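Local coordinates for pyruvate kinase 1 (PDB 4KCT), which catalyses phosphoryl transfer from phosphoenolpyruvate to ADP, giving pyruvate and ATP, and has an intrinsic decarboxylase activity, probably towards oxaloacetate, at residues Ser251-Ser256 and Asn287-Pro292. Residues are numbered along the deposited sequence; the frame is centred on the assembly and turned at random.
Sequences SIIEAS and NVVGKP
In the TIM barrel of pyruvate kinase, two outer helices end side by side, and K291, just past the end of helix 275-289, reaches across to the C-terminal end of helix 249-255. Its ammonium group makes two hydrogen bonds to backbone carbonyls there, NZ to I253 O at 2.8 Å and NZ to S256 O at 2.8 Å. The second is nearly straight onto the carbonyl, with a C=O...N angle of 167°; the first comes in tilted from the carbonyl plane. I253 O also accepts from S256 N, which arrives from the opposite face. A positive charge at this helix end would probably suit the helix dipole. With the chain extended beyond CG (chi2 -176°), the lysine carries NZ across to helix 249-255. Alongside the lysine chain, I253 CG2, which lies anti to the backbone N, presses tightly on V289 CG2 at 3.5 Å and meets K291 CD at 4.0 Å. G290, with positive phi, is the C-prime residue of the Schellman motif ending helix 275-289, and the chain then passes into strand 293-296. S256 OG bonds I252 O and also S238 OG on strand 235-240, while P292 pairs with I259 as strands 258-262 and 293-296 run together in the barrel wall.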
loop_
_atom_site.group_PDB
_atom_site.type_symbol
_atom_site.label_atom_id
_atom_site.label_comp_id
_atom_site.label_asym_id
_atom_site.label_seq_id
_atom_site.Cartn_x
_atom_site.Cartn_y
_atom_site.Cartn_z
ATOM N N SER A 251 20.749 20.241 6.061
ATOM C CA SER A 251 21.523 21.316 5.448
ATOM C C SER A 251 22.965 20.878 5.162
ATOM O O SER A 251 23.577 21.326 4.189
ATOM C CB SER A 251 21.509 22.575 6.333
ATOM O OG SER A 251 22.146 22.317 7.576
ATOM N N ILE A 252 23.515 20.001 5.996
ATOM C CA ILE A 252 24.829 19.449 5.705
ATOM C C ILE A 252 24.831 18.586 4.420
ATOM O O ILE A 252 25.699 18.741 3.569
ATOM C CB ILE A 252 25.401 18.669 6.906
ATOM C CG1 ILE A 252 25.702 19.653 8.044
ATOM C CG2 ILE A 252 26.679 17.890 6.507
ATOM C CD1 ILE A 252 25.867 18.979 9.402
ATOM N N ILE A 253 23.816 17.748 4.260
ATOM C CA ILE A 253 23.720 16.908 3.075
ATOM C C ILE A 253 23.605 17.816 1.864
ATOM O O ILE A 253 24.315 17.643 0.882
ATOM C CB ILE A 253 22.467 16.014 3.125
ATOM C CG1 ILE A 253 22.702 14.819 4.063
ATOM C CG2 ILE A 253 22.107 15.544 1.729
ATOM C CD1 ILE A 253 21.439 14.007 4.355
ATOM N N GLU A 254 22.787 18.856 1.992
ATOM C CA GLU A 254 22.618 19.825 0.916
ATOM C C GLU A 254 23.956 20.445 0.467
ATOM O O GLU A 254 24.203 20.592 -0.730
ATOM C CB GLU A 254 21.637 20.925 1.342
ATOM C CG GLU A 254 21.668 22.141 0.442
ATOM C CD GLU A 254 20.670 22.031 -0.684
ATOM O OE1 GLU A 254 19.473 21.799 -0.398
ATOM O OE2 GLU A 254 21.087 22.131 -1.860
ATOM N N ALA A 255 24.795 20.847 1.423
ATOM C CA ALA A 255 26.067 21.509 1.092
ATOM C C ALA A 255 27.162 20.545 0.609
ATOM O O ALA A 255 28.184 20.986 0.048
ATOM C CB ALA A 255 26.569 22.324 2.296
ATOM N N SER A 256 26.998 19.246 0.902
ATOM C CA SER A 256 28.085 18.276 0.751
ATOM C C SER A 256 27.919 17.508 -0.544
ATOM O O SER A 256 26.836 17.499 -1.122
ATOM C CB SER A 256 28.088 17.284 1.944
ATOM O OG SER A 256 28.207 17.975 3.171
ATOM N N ASN A 287 20.069 8.520 0.762
ATOM C CA ASN A 287 19.385 7.804 -0.310
ATOM C C ASN A 287 18.313 8.687 -0.969
ATOM O O ASN A 287 18.145 8.672 -2.202
ATOM C CB ASN A 287 18.714 6.524 0.204
ATOM C CG ASN A 287 19.709 5.451 0.676
ATOM O OD1 ASN A 287 19.297 4.489 1.315
ATOM N ND2 ASN A 287 21.005 5.630 0.402
ATOM N N VAL A 288 17.501 9.355 -0.148
ATOM C CA VAL A 288 16.373 10.119 -0.680
ATOM C C VAL A 288 16.830 11.276 -1.596
ATOM O O VAL A 288 16.163 11.580 -2.598
ATOM C CB VAL A 288 15.421 10.646 0.454
ATOM C CG1 VAL A 288 14.531 11.771 -0.075
ATOM C CG2 VAL A 288 14.549 9.502 0.981
ATOM N N VAL A 289 17.955 11.923 -1.268
ATOM C CA VAL A 289 18.470 12.961 -2.136
ATOM C C VAL A 289 19.442 12.439 -3.181
ATOM O O VAL A 289 19.832 13.167 -4.050
ATOM C CB VAL A 289 19.112 14.170 -1.357
ATOM C CG1 VAL A 289 18.137 14.742 -0.331
ATOM C CG2 VAL A 289 20.378 13.762 -0.686
ATOM N N GLY A 290 19.882 11.195 -3.063
ATOM C CA GLY A 290 20.820 10.645 -4.049
ATOM C C GLY A 290 22.281 11.097 -3.933
ATOM O O GLY A 290 22.959 11.323 -4.960
ATOM N N LYS A 291 22.776 11.225 -2.703
ATOM C CA LYS A 291 24.201 11.482 -2.469
ATOM C C LYS A 291 24.843 10.303 -1.740
ATOM O O LYS A 291 24.211 9.653 -0.885
ATOM C CB LYS A 291 24.405 12.775 -1.671
ATOM C CG LYS A 291 23.949 14.025 -2.440
ATOM C CD LYS A 291 24.235 15.312 -1.686
ATOM C CE LYS A 291 24.233 16.508 -2.660
ATOM N NZ LYS A 291 24.152 17.786 -1.936
ATOM N N PRO A 292 26.105 10.010 -2.073
ATOM C CA PRO A 292 26.726 8.783 -1.563
ATOM C C PRO A 292 26.943 8.837 -0.042
ATOM O O PRO A 292 27.151 9.915 0.534
ATOM C CB PRO A 292 28.091 8.738 -2.296
ATOM C CG PRO A 292 28.266 10.090 -2.922
ATOM C CD PRO A 292 26.862 10.582 -3.199
#